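Local coordinates for protein aromatic amino acid aminotransferase I (Candida albicans WO-1, PDB 6HNU) that probably catalyses the pyridoxal 5'-phosphate-dependent transfer of an amino group from aromatic L-amino acids to 2-oxoglutarate, giving aromatic oxo-acids and L-glutamate, at residues B[367-372]-B[472-477]; B[273-278]-B[358-363]; B[143-148]-B[170-175]; B[404-407]-B[412-415]; B[425-430]-B[482-487]. One frame throughout, in Å; residues are numbered along the deposited sequence.

Contact 1: residues B[367-372]-B[472-477]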
# COMPACT_ATOMS: atom_id res chain seq x y z
N ARG B 367 -6.25 16.49 27.35
CA ARG B 367 -6.59 17.86 26.90
C ARG B 367 -6.78 18.80 28.11
O ARG B 367 -6.26 19.95 28.08
CB ARG B 367 -7.83 17.81 26.02
CG ARG B 367 -8.26 19.16 25.47
CD ARG B 367 -8.98 20.10 26.43
NE ARG B 367 -9.97 19.42 27.27
CZ ARG B 367 -11.19 19.09 26.88
NH1 ARG B 367 -12.04 18.51 27.74
NH2 ARG B 367 -11.60 19.37 25.66
N ASP B 368 -7.49 18.34 29.16
CA ASP B 368 -7.74 19.20 30.35
C ASP B 368 -6.40 19.55 31.00
O ASP B 368 -6.22 20.73 31.36
CB ASP B 368 -8.63 18.49 31.37
CG ASP B 368 -10.03 18.25 30.89
OD1 ASP B 368 -10.50 19.01 29.99
OD2 ASP B 368 -10.65 17.31 31.44
N VAL B 369 -5.50 18.59 31.10
CA VAL B 369 -4.19 18.76 31.79
C VAL B 369 -3.33 19.72 30.96
O VAL B 369 -2.70 20.65 31.55
CB VAL B 369 -3.53 17.40 32.03
CG1 VAL B 369 -2.04 17.51 32.35
CG2 VAL B 369 -4.27 16.66 33.14
N ALA B 370 -3.30 19.53 29.64
CA ALA B 370 -2.58 20.41 28.70
C ALA B 370 -3.06 21.84 28.83
O ALA B 370 -2.21 22.72 29.03
CB ALA B 370 -2.75 19.91 27.28
N ILE B 371 -4.36 22.08 28.71
CA ILE B 371 -4.94 23.44 28.63
C ILE B 371 -4.90 24.12 30.00
O ILE B 371 -4.66 25.36 30.05
CB ILE B 371 -6.35 23.39 28.05
CG1 ILE B 371 -6.34 22.78 26.64
CG2 ILE B 371 -7.01 24.76 28.08
CD1 ILE B 371 -5.39 23.47 25.66
N ASP B 372 -5.13 23.38 31.08
CA ASP B 372 -4.88 23.90 32.46
C ASP B 372 -3.43 24.39 32.56
O ASP B 372 -3.19 25.45 33.16
CB ASP B 372 -5.14 22.81 33.50
CG ASP B 372 -6.60 22.50 33.75
OD1 ASP B 372 -7.47 23.21 33.21
OD2 ASP B 372 -6.86 21.52 34.49
N ASP B 472 2.65 14.14 33.33
CA ASP B 472 3.54 14.89 34.26
C ASP B 472 4.61 15.59 33.41
O ASP B 472 4.91 16.75 33.71
CB ASP B 472 4.14 13.98 35.33
CG ASP B 472 4.99 12.86 34.77
OD1 ASP B 472 4.64 12.35 33.68
OD2 ASP B 472 5.98 12.50 35.41
N GLN B 473 5.18 14.89 32.42
CA GLN B 473 6.21 15.43 31.49
C GLN B 473 5.56 16.50 30.60
O GLN B 473 6.27 17.48 30.25
CB GLN B 473 6.89 14.32 30.70
CG GLN B 473 7.72 13.39 31.57
CD GLN B 473 8.49 14.14 32.63
OE1 GLN B 473 9.21 15.10 32.35
NE2 GLN B 473 8.35 13.71 33.88
N LEU B 474 4.27 16.36 30.30
CA LEU B 474 3.49 17.40 29.59
C LEU B 474 3.53 18.70 30.40
O LEU B 474 3.81 19.78 29.81
CB LEU B 474 2.05 16.94 29.38
CG LEU B 474 1.13 18.00 28.77
CD1 LEU B 474 1.65 18.43 27.41
CD2 LEU B 474 -0.29 17.48 28.65
N VAL B 475 3.23 18.64 31.71
CA VAL B 475 3.12 19.86 32.56
C VAL B 475 4.51 20.49 32.67
O VAL B 475 4.60 21.73 32.54
CB VAL B 475 2.52 19.54 33.95
CG1 VAL B 475 2.62 20.72 34.91
CG2 VAL B 475 1.07 19.09 33.83
N VAL B 476 5.54 19.67 32.86
CA VAL B 476 6.97 20.09 32.89
C VAL B 476 7.25 20.87 31.60
O VAL B 476 7.79 22.01 31.67
CB VAL B 476 7.92 18.89 33.02
CG1 VAL B 476 9.37 19.25 32.67
CG2 VAL B 476 7.87 18.25 34.40
N GLY B 477 6.91 20.27 30.45
CA GLY B 477 7.20 20.83 29.12
C GLY B 477 6.63 22.22 29.00
O GLY B 477 7.37 23.13 28.60

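Contact 2: residues B[273-278]-B[358-363]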
# COMPACT_ATOMS: atom_id res chain seq x y z
N ASP B 273 -25.87 5.76 23.64
CA ASP B 273 -26.79 6.76 23.03
C ASP B 273 -26.25 8.18 23.20
O ASP B 273 -26.28 8.91 22.21
CB ASP B 273 -28.19 6.67 23.63
CG ASP B 273 -28.95 5.42 23.21
OD1 ASP B 273 -28.72 4.92 22.05
OD2 ASP B 273 -29.75 4.95 24.04
N GLU B 274 -25.83 8.57 24.41
CA GLU B 274 -25.26 9.92 24.69
C GLU B 274 -24.01 10.07 23.83
O GLU B 274 -23.80 11.14 23.26
CB GLU B 274 -24.90 10.13 26.16
CG GLU B 274 -26.10 10.39 27.05
CD GLU B 274 -25.78 10.85 28.47
OE1 GLU B 274 -24.60 10.92 28.85
OE2 GLU B 274 -26.74 11.16 29.19
N PHE B 275 -23.20 9.02 23.74
CA PHE B 275 -21.94 9.08 22.96
C PHE B 275 -22.24 9.45 21.51
O PHE B 275 -21.68 10.45 21.03
CB PHE B 275 -21.17 7.77 23.05
CG PHE B 275 -19.96 7.70 22.15
CD1 PHE B 275 -18.86 8.49 22.39
CD2 PHE B 275 -19.95 6.83 21.05
CE1 PHE B 275 -17.72 8.37 21.59
CE2 PHE B 275 -18.82 6.72 20.26
CZ PHE B 275 -17.71 7.50 20.53
N LEU B 276 -23.11 8.68 20.84
CA LEU B 276 -23.42 8.85 19.41
C LEU B 276 -24.07 10.23 19.19
O LEU B 276 -23.84 10.83 18.12
CB LEU B 276 -24.33 7.72 18.91
CG LEU B 276 -23.70 6.33 18.81
CD1 LEU B 276 -24.73 5.33 18.29
CD2 LEU B 276 -22.45 6.28 17.93
N LYS B 277 -24.86 10.71 20.15
CA LYS B 277 -25.54 12.03 20.03
C LYS B 277 -24.52 13.17 20.17
O LYS B 277 -24.82 14.26 19.66
CB LYS B 277 -26.66 12.24 21.06
CG LYS B 277 -28.05 11.91 20.54
CD LYS B 277 -29.13 11.86 21.61
CE LYS B 277 -30.36 11.09 21.17
NZ LYS B 277 -30.24 9.64 21.50
N ALA B 278 -23.43 12.95 20.89
CA ALA B 278 -22.43 13.99 21.20
C ALA B 278 -21.51 14.25 20.00
O ALA B 278 -20.89 15.34 19.97
CB ALA B 278 -21.62 13.61 22.40
N GLY B 358 -14.02 4.91 25.88
CA GLY B 358 -12.78 4.87 26.67
C GLY B 358 -11.74 5.79 26.05
O GLY B 358 -11.08 6.57 26.79
N LEU B 359 -11.62 5.76 24.72
CA LEU B 359 -10.68 6.65 23.99
C LEU B 359 -11.06 8.12 24.25
O LEU B 359 -10.15 8.90 24.59
CB LEU B 359 -10.70 6.24 22.52
CG LEU B 359 -9.64 6.86 21.61
CD1 LEU B 359 -8.23 6.50 22.06
CD2 LEU B 359 -9.85 6.40 20.16
N ARG B 360 -12.32 8.49 24.09
CA ARG B 360 -12.88 9.82 24.43
C ARG B 360 -12.48 10.23 25.86
O ARG B 360 -11.95 11.34 26.01
CB ARG B 360 -14.39 9.82 24.24
CG ARG B 360 -15.07 11.12 24.63
CD ARG B 360 -16.57 11.00 24.46
NE ARG B 360 -17.31 12.23 24.63
CZ ARG B 360 -17.60 13.08 23.66
NH1 ARG B 360 -17.17 12.86 22.42
NH2 ARG B 360 -18.28 14.17 23.93
N ALA B 361 -12.74 9.40 26.87
CA ALA B 361 -12.42 9.71 28.29
C ALA B 361 -10.92 10.00 28.43
O ALA B 361 -10.55 11.05 29.04
CB ALA B 361 -12.86 8.58 29.20
N GLU B 362 -10.06 9.14 27.90
CA GLU B 362 -8.58 9.30 28.05
C GLU B 362 -8.11 10.61 27.41
O GLU B 362 -7.31 11.32 28.07
CB GLU B 362 -7.79 8.19 27.36
CG GLU B 362 -8.07 6.82 27.91
CD GLU B 362 -7.59 6.63 29.33
OE1 GLU B 362 -6.58 7.27 29.70
OE2 GLU B 362 -8.22 5.84 30.05
N TYR B 363 -8.49 10.89 26.16
CA TYR B 363 -8.11 12.15 25.45
C TYR B 363 -8.69 13.37 26.17
O TYR B 363 -7.92 14.35 26.30
CB TYR B 363 -8.48 12.11 23.96
CG TYR B 363 -7.38 11.45 23.17
CD1 TYR B 363 -7.22 10.09 23.17
CD2 TYR B 363 -6.43 12.21 22.49
CE1 TYR B 363 -6.20 9.47 22.49
CE2 TYR B 363 -5.40 11.60 21.80
CZ TYR B 363 -5.29 10.23 21.77
OH TYR B 363 -4.27 9.59 21.14
O HOH W 1 -18.31 15.21 21.10

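Contact 3: residues B[143-148]-B[170-175]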
# COMPACT_ATOMS: atom_id res chain seq x y z
N GLU B 143 -2.34 6.47 2.05
CA GLU B 143 -2.59 5.85 0.72
C GLU B 143 -3.91 6.40 0.18
O GLU B 143 -3.92 6.84 -1.00
CB GLU B 143 -2.66 4.33 0.79
CG GLU B 143 -3.15 3.73 -0.52
CD GLU B 143 -4.64 3.50 -0.60
OE1 GLU B 143 -5.14 2.70 0.23
OE2 GLU B 143 -5.30 4.04 -1.52
N ALA B 144 -4.98 6.43 1.00
CA ALA B 144 -6.30 6.85 0.49
C ALA B 144 -6.20 8.28 -0.08
O ALA B 144 -6.78 8.52 -1.12
CB ALA B 144 -7.37 6.73 1.55
N TRP B 145 -5.40 9.17 0.53
CA TRP B 145 -5.19 10.54 0.04
C TRP B 145 -4.42 10.53 -1.30
O TRP B 145 -4.83 11.22 -2.29
CB TRP B 145 -4.48 11.37 1.12
CG TRP B 145 -4.05 12.70 0.59
CD1 TRP B 145 -2.77 13.17 0.51
CD2 TRP B 145 -4.90 13.72 0.05
NE1 TRP B 145 -2.76 14.40 -0.09
CE2 TRP B 145 -4.05 14.79 -0.35
CE3 TRP B 145 -6.28 13.83 -0.20
CZ2 TRP B 145 -4.52 15.94 -0.96
CZ3 TRP B 145 -6.75 14.99 -0.77
CH2 TRP B 145 -5.88 16.03 -1.13
N ASP B 146 -3.36 9.74 -1.39
CA ASP B 146 -2.58 9.61 -2.64
C ASP B 146 -3.54 9.17 -3.75
O ASP B 146 -3.56 9.83 -4.82
CB ASP B 146 -1.39 8.67 -2.46
CG ASP B 146 -0.51 8.62 -3.70
OD1 ASP B 146 0.05 9.64 -4.05
OD2 ASP B 146 -0.33 7.54 -4.23
N SER B 147 -4.36 8.17 -3.45
CA SER B 147 -5.36 7.59 -4.40
C SER B 147 -6.44 8.60 -4.74
O SER B 147 -6.86 8.59 -5.93
CB SER B 147 -5.96 6.30 -3.90
OG SER B 147 -4.92 5.35 -3.71
N THR B 148 -6.87 9.45 -3.79
CA THR B 148 -7.86 10.53 -4.04
C THR B 148 -7.30 11.49 -5.10
O THR B 148 -8.03 11.83 -6.05
CB THR B 148 -8.21 11.26 -2.74
OG1 THR B 148 -8.74 10.27 -1.84
CG2 THR B 148 -9.14 12.42 -2.96
N LEU B 170 0.29 17.76 1.47
CA LEU B 170 0.79 18.78 0.52
C LEU B 170 1.89 18.15 -0.34
O LEU B 170 1.90 18.40 -1.55
CB LEU B 170 1.33 19.97 1.31
CG LEU B 170 0.32 20.79 2.12
CD1 LEU B 170 1.03 21.94 2.81
CD2 LEU B 170 -0.80 21.28 1.23
N GLU B 171 2.82 17.44 0.27
CA GLU B 171 3.90 16.70 -0.46
C GLU B 171 3.27 15.77 -1.50
O GLU B 171 3.77 15.73 -2.63
CB GLU B 171 4.77 15.89 0.50
CG GLU B 171 5.94 15.16 -0.17
CD GLU B 171 6.89 16.06 -0.95
OE1 GLU B 171 6.95 17.27 -0.61
OE2 GLU B 171 7.56 15.59 -1.90
N SER B 172 2.24 15.01 -1.13
CA SER B 172 1.56 14.10 -2.07
C SER B 172 1.03 14.90 -3.27
O SER B 172 1.26 14.46 -4.42
CB SER B 172 0.48 13.32 -1.38
OG SER B 172 -0.22 12.51 -2.30
N ALA B 173 0.33 16.01 -3.01
CA ALA B 173 -0.22 16.88 -4.07
C ALA B 173 0.94 17.42 -4.92
O ALA B 173 0.80 17.42 -6.20
CB ALA B 173 -1.06 18.00 -3.49
N ASN B 174 2.00 17.91 -4.27
CA ASN B 174 3.18 18.50 -4.97
C ASN B 174 3.74 17.48 -5.96
O ASN B 174 4.03 17.84 -7.13
CB ASN B 174 4.26 18.94 -3.99
CG ASN B 174 3.79 20.10 -3.13
OD1 ASN B 174 2.81 20.76 -3.48
ND2 ASN B 174 4.54 20.38 -2.08
N GLY B 175 3.79 16.23 -5.55
CA GLY B 175 4.35 15.13 -6.36
C GLY B 175 3.51 14.87 -7.59
O GLY B 175 4.09 14.39 -8.56

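Contact 4: residues B[404-407]-B[412-415]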
# COMPACT_ATOMS: atom_id res chain seq x y z
N PRO B 404 10.18 42.23 21.89
CA PRO B 404 10.97 43.47 22.01
C PRO B 404 12.00 43.68 20.89
O PRO B 404 12.56 44.78 20.81
CB PRO B 404 11.64 43.34 23.38
CG PRO B 404 11.59 41.88 23.72
CD PRO B 404 10.36 41.32 23.02
N LYS B 405 12.25 42.67 20.05
CA LYS B 405 13.18 42.78 18.91
C LYS B 405 12.40 42.87 17.61
O LYS B 405 13.01 42.67 16.55
CB LYS B 405 14.15 41.60 18.88
CG LYS B 405 14.94 41.40 20.17
CD LYS B 405 16.03 40.37 19.99
CE LYS B 405 16.82 40.10 21.25
NZ LYS B 405 17.64 38.89 21.05
N TYR B 406 11.09 43.15 17.64
CA TYR B 406 10.28 43.04 16.40
C TYR B 406 10.80 44.01 15.32
O TYR B 406 10.83 43.65 14.12
CB TYR B 406 8.80 43.28 16.68
CG TYR B 406 7.86 43.01 15.54
CD1 TYR B 406 7.67 41.73 15.04
CD2 TYR B 406 7.07 44.04 15.03
CE1 TYR B 406 6.75 41.49 14.03
CE2 TYR B 406 6.17 43.82 14.01
CZ TYR B 406 6.02 42.54 13.50
OH TYR B 406 5.11 42.32 12.51
N LYS B 407 11.18 45.23 15.69
CA LYS B 407 11.73 46.18 14.69
C LYS B 407 13.07 45.63 14.21
O LYS B 407 13.32 45.70 13.03
CB LYS B 407 11.83 47.61 15.24
CG LYS B 407 10.52 48.39 15.27
CD LYS B 407 10.70 49.85 15.65
CE LYS B 407 11.22 50.70 14.50
NZ LYS B 407 12.05 51.83 14.98
N ASP B 412 9.32 40.89 11.11
CA ASP B 412 9.12 39.56 10.47
C ASP B 412 8.66 38.61 11.57
O ASP B 412 9.42 38.22 12.44
CB ASP B 412 10.39 39.10 9.76
CG ASP B 412 10.27 37.77 9.04
OD1 ASP B 412 9.17 37.15 9.07
OD2 ASP B 412 11.28 37.36 8.44
N PRO B 413 7.37 38.23 11.58
CA PRO B 413 6.86 37.35 12.63
C PRO B 413 7.60 36.00 12.68
O PRO B 413 7.69 35.43 13.75
CB PRO B 413 5.36 37.21 12.32
CG PRO B 413 5.09 37.92 11.02
CD PRO B 413 6.35 38.68 10.62
N LEU B 414 8.10 35.52 11.54
CA LEU B 414 8.81 34.22 11.42
C LEU B 414 10.15 34.30 12.17
O LEU B 414 10.56 33.29 12.72
CB LEU B 414 8.96 33.83 9.95
CG LEU B 414 7.66 33.69 9.14
CD1 LEU B 414 7.94 33.15 7.75
CD2 LEU B 414 6.65 32.80 9.86
N LYS B 415 10.77 35.48 12.30
CA LYS B 415 11.99 35.64 13.13
C LYS B 415 11.64 35.57 14.61
O LYS B 415 12.44 35.00 15.39
CB LYS B 415 12.69 36.94 12.74
CG LYS B 415 13.45 36.83 11.44
CD LYS B 415 14.28 38.04 11.17
CE LYS B 415 15.06 37.92 9.88
NZ LYS B 415 15.36 39.27 9.37

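Contact 5: residues B[425-430]-B[482-487]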
# COMPACT_ATOMS: atom_id res chain seq x y z
N ILE B 425 13.64 25.36 23.07
CA ILE B 425 14.60 24.23 23.02
C ILE B 425 15.65 24.46 24.12
O ILE B 425 15.94 23.53 24.87
CB ILE B 425 15.23 24.06 21.62
CG1 ILE B 425 14.23 23.43 20.65
CG2 ILE B 425 16.49 23.22 21.70
CD1 ILE B 425 14.43 23.85 19.22
N LYS B 426 16.17 25.68 24.23
CA LYS B 426 17.15 26.02 25.29
C LYS B 426 16.51 25.78 26.69
O LYS B 426 17.21 25.34 27.57
CB LYS B 426 17.64 27.45 25.09
CG LYS B 426 18.72 27.92 26.06
CD LYS B 426 18.98 29.40 26.01
CE LYS B 426 19.94 29.87 27.09
NZ LYS B 426 19.53 31.18 27.63
N GLN B 427 15.22 26.06 26.88
CA GLN B 427 14.52 25.83 28.17
C GLN B 427 14.20 24.34 28.36
O GLN B 427 13.72 24.01 29.46
CB GLN B 427 13.24 26.65 28.25
CG GLN B 427 13.45 28.17 28.25
CD GLN B 427 14.25 28.69 29.42
OE1 GLN B 427 14.18 28.17 30.54
NE2 GLN B 427 15.00 29.76 29.18
N GLY B 428 14.41 23.47 27.36
CA GLY B 428 14.20 22.01 27.44
C GLY B 428 12.80 21.55 27.00
O GLY B 428 12.31 20.52 27.54
N CYS B 429 12.16 22.20 26.03
CA CYS B 429 10.84 21.76 25.49
C CYS B 429 10.77 22.06 24.00
O CYS B 429 11.34 23.11 23.56
CB CYS B 429 9.71 22.49 26.23
SG CYS B 429 8.03 22.30 25.56
N LEU B 430 10.10 21.20 23.25
CA LEU B 430 9.96 21.41 21.79
C LEU B 430 8.49 21.31 21.36
O LEU B 430 7.81 20.30 21.68
CB LEU B 430 10.85 20.39 21.08
CG LEU B 430 10.95 20.66 19.58
CD1 LEU B 430 12.36 20.42 19.08
CD2 LEU B 430 9.93 19.81 18.83
N GLY B 482 6.27 28.26 28.79
CA GLY B 482 5.88 29.53 29.42
C GLY B 482 7.12 30.38 29.73
O GLY B 482 7.09 31.58 29.40
N LYS B 483 8.16 29.78 30.31
CA LYS B 483 9.44 30.48 30.64
C LYS B 483 10.06 31.05 29.37
O LYS B 483 10.58 32.19 29.40
CB LYS B 483 10.52 29.54 31.15
CG LYS B 483 10.45 29.08 32.59
CD LYS B 483 11.82 28.62 33.08
CE LYS B 483 11.80 27.28 33.79
NZ LYS B 483 11.22 27.39 35.16
N ALA B 484 10.07 30.25 28.30
CA ALA B 484 10.70 30.60 27.02
C ALA B 484 9.96 31.81 26.44
O ALA B 484 10.64 32.78 25.99
CB ALA B 484 10.72 29.40 26.10
N VAL B 485 8.63 31.83 26.54
CA VAL B 485 7.82 32.98 26.03
C VAL B 485 8.11 34.20 26.93
O VAL B 485 8.28 35.30 26.37
CB VAL B 485 6.31 32.68 25.93
CG1 VAL B 485 5.50 33.92 25.52
CG2 VAL B 485 6.05 31.56 24.94
N ARG B 486 8.20 33.99 28.25
CA ARG B 486 8.49 35.10 29.21
C ARG B 486 9.89 35.67 28.93
O ARG B 486 10.00 36.91 28.80
CB ARG B 486 8.29 34.62 30.66
CG ARG B 486 7.32 35.48 31.48
CD ARG B 486 6.65 34.82 32.68
NE ARG B 486 7.49 33.73 33.15
CZ ARG B 486 7.11 32.46 33.26
NH1 ARG B 486 5.86 32.09 33.01
NH2 ARG B 486 8.00 31.56 33.68
N ALA B 487 10.92 34.84 28.80
CA ALA B 487 12.27 35.28 28.41
C ALA B 487 12.23 36.06 27.09
O ALA B 487 12.83 37.15 27.04
CB ALA B 487 13.23 34.13 28.32

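Contact 1: residues B[367-372]-B[472-477]
Ala-370 and Leu-474 face each other between two nearly parallel helical segments, whose axes come within 9.5 Å and cross at -19°. The contact belongs to the smaller domain of a fold-type I aminotransferase, where the end of the long helix 334-377 packs beside the C-terminal helix 471-489. Leu-474 does most of the bridging. With its CG anti to the backbone N (chi1 174°), its CD2 branch reaches the CA and CB of Ala-370, lying 3.7 Å from each. One residue earlier, Val-369 flanks the same leucine with a single branch, its CG1 standing 4.1 Å from Leu-474 CD2. That methyl also faces Val-475, where Val-369 CG1 and Val-475 CG2 are 3.8 Å apart and the two side chains meet at about a right angle; Val-475 is modelled in two conformers, which makes this last touch less certain. No hydrogen bond joins the segments, and the interface is purely aliphatic. Leu-474 is buried further by Leu-43 of the second subunit. Polar groups are kept to other sides of the helix: Asp-372 is bound by Arg-264 and Tyr-257, while Arg-367 points away from the 472-477 segment and also donates to Glu-255 O and Pro-388 O. Arg-367 grips its neighbour side-on, NE and NH1 each 2.8 Å from the same oxygen, Asp-368 OD1, and both approaching from one face of the carboxylate.

Contact 2: residues B[273-278]-B[358-363]
Phe-275 and Arg-360 form the buried, enclosed part of this contact, between the short helix 272-278 and the long helix 334-377 of the aminotransferase fold. The arginine reaches across with its chain extended from CG to NE, its CG anti to the backbone N (chi1 177°), and this stretch spans the 9.2 Å between Phe-275 CA and Arg-360 CA. Its aliphatic part does the packing: Arg-360 CD sits at the edge of the phenyl ring, near the ring plane, 4.0 Å from Phe-275 CD1 and 4.1 Å from Phe-275 CE1. The two side chains run past each other in opposite directions; the ring and guanidinium planes stand 86° apart, and it is the CD methylene, not the guanidinium, that meets the ring. Leu-353, Leu-356 and Ile-357 of helix 334-377 also touch the ring and keep it buried.

The other side is looser and wet. Exposed Ala-278 offers a methyl, its CB 3.7 Å from Arg-360 NH2, and a water lies beside it. This water donates to Ala-278 O at 2.8 Å and accepts from Arg-360 NH1 at 2.9 Å, lying in the guanidinium plane at its edge.

Separately, Arg-360 NE forms a salt bridge with Glu-255 OE2. The guanidinium is thus held at least by Glu-255 and the water, and its buried charge is probably compensated in part, while its methylenes serve as hydrophobic packing.

Contact 3: residues B[143-148]-B[170-175]
Ser-172 reaches from helix 167-175 into the angle between Trp-145 and Asp-146 on helix 141-152, and its short side chain can be followed atom by atom. Its CB lies against the pyrrole part of the indole, 3.7 Å from Trp-145 NE1 and 3.8 Å from Trp-145 CD1, at an oblique approach to the ring. With OG placed anti to the backbone N (chi1 176°), the hydroxyl stays beside the indole, Ser-172 OG being 3.9 Å from Trp-145 CD1, and points to Asp-146. There Ser-172 OG passes 3.8 Å from Asp-146 CA and, at its tip, makes a weak hydrogen bond of 3.4 Å to Asp-146 OD1. The serine is modelled in two conformers, so this bond is doubtful as a lasting link.

Helix 167-175 is the connection of a beta-alpha-beta crossover between the parallel strands 158-162 and 179-186 of the large domain's mixed sheet. Helix 141-152 begins with Asn-141 and Thr-142, both of which bind pyridoxal 5'-phosphate, and the side chain of Trp-145 stands about 6 Å from the bound cofactor. The indole has two further partners: its NE1 donates to Ala-169 O at the start of the facing helix, and its ring meets that of Tyr-211, another residue of the cofactor pocket, with planes at about 35°.

Asp-146 has a stronger commitment than the serine, because its OD2 forms a salt bridge with Arg-150 of the second subunit. On the helix side turned from Ser-172, Ser-147 OG donates to Glu-143 OE2 at 2.6 Å, using the anti lone pair of that oxygen, and His-325 NE2 also bonds to the same carboxylate oxygen.

Contact 4: residues B[404-407]-B[412-415]
Tyr-406, with CG anti to the backbone N (chi1 -172°) and its ring turned to a chi2 of 66°, brings the CE1 side of the ring to the backbone of Asp-412 and Pro-413, although its CB bond does not point straight at them. One ring atom makes the touch: Tyr-406 CE1 is 3.9 Å from Asp-412 N and 4.1 Å from Pro-413 N, the backbone nitrogens approaching the ring obliquely. The outer end of the ring then brushes the proline, with Tyr-406 OH 4.3 Å from Pro-413 CD and Tyr-406 CE1 4.4 Å from the same carbon. These are loose van der Waals contacts, and no hydrogen bond crosses between residues 404-407 and 412-415. The ring also touches Glu-411.

Residues 404-407 sit in the surface loop that leads from strand 393-399 to helix 413-426, and Asp-412 is the N-cap of that helix. Its CB bond points away from residues 404-407, and its carboxylate turns to the helix start, where Asp-412 OD1 accepts from Leu-414 N at 3.1 Å, with an N-H...O angle of 143°. The donor comes from well above the carboxylate plane. Spanning two residues, the bond closes an Asx turn over Pro-413, which has no N-H of its own to offer. A weak backbone bond of 3.1 Å, from Lys-415 N to Asp-412 O, starts the first helical turn.

The chemistry is thus divided between two sides of the same residue: an aromatic ring leans on the backbone where the helix begins, while the carboxylate covers an amide at the helix N terminus, where its negative charge would probably be favoured by the helix dipole.

Contact 5: residues B[425-430]-B[482-487]
Gln-427 lies against Lys-483 and Ala-484 on a turn of helix 471-489 that is fixed by the shortest polar bond within these segments, from Ala-487 N to Lys-483 O at 2.7 Å. The glutamine bends rather than reaching straight out: CG is anti to the carbonyl carbon and the chain kinks at chi2 (-61°), which lays it over the helix surface. Gln-427 CG packs 3.7 Å from Ala-484 CB and 3.9 Å from Ala-484 CA. Further out, Gln-427 OE1 lies 3.5 Å from Lys-483 CD and 4.0 Å from Lys-483 CB, so the amide oxygen rests on the aliphatic part of the lysine, the two side chains meeting at about a right angle. The end of the lysine turns away, and no hydrogen bond crosses the contact. The amide nitrogen turns back to helix 413-426, where Gln-427 NE2 bonds to Gln-423 OE1.

Directly after the glutamine the chain changes course. Gly-428 takes a positive phi (92°) and its N is held by Ile-425 O at 2.9 Å, after which Cys-429 and Leu-430 enter strand 429-433 and pair in parallel with a strand of the second subunit. With its positive phi and two bonds back into the last turn, Gly-428 makes a Schellman motif, which turns the chain from a helix of the small domain into the outermost strand of this chain's antiparallel sheet, a sheet that continues into the second subunit.

Contact 3 is buried in the large domain near the cofactor, and contact 2 is also largely buried, whereas contacts 1 and 5 are partly buried in the small domain and contact 4 lies on its surface. Contacts 1 and 2 share helix 334-377, contacts 1 and 5 share helix 471-489 and touch each other, and contacts 4 and 5 share helix 413-426 near its two ends. Their chemistry differs: contact 1 is aliphatic, contact 2 centres on a buried arginine with a salt bridge and a water, contact 3 joins an indole with one weak hydrogen bond, and contacts 4 and 5 pack a long or flat side chain against backbone or aliphatic atoms. All but contact 4 touch the second subunit.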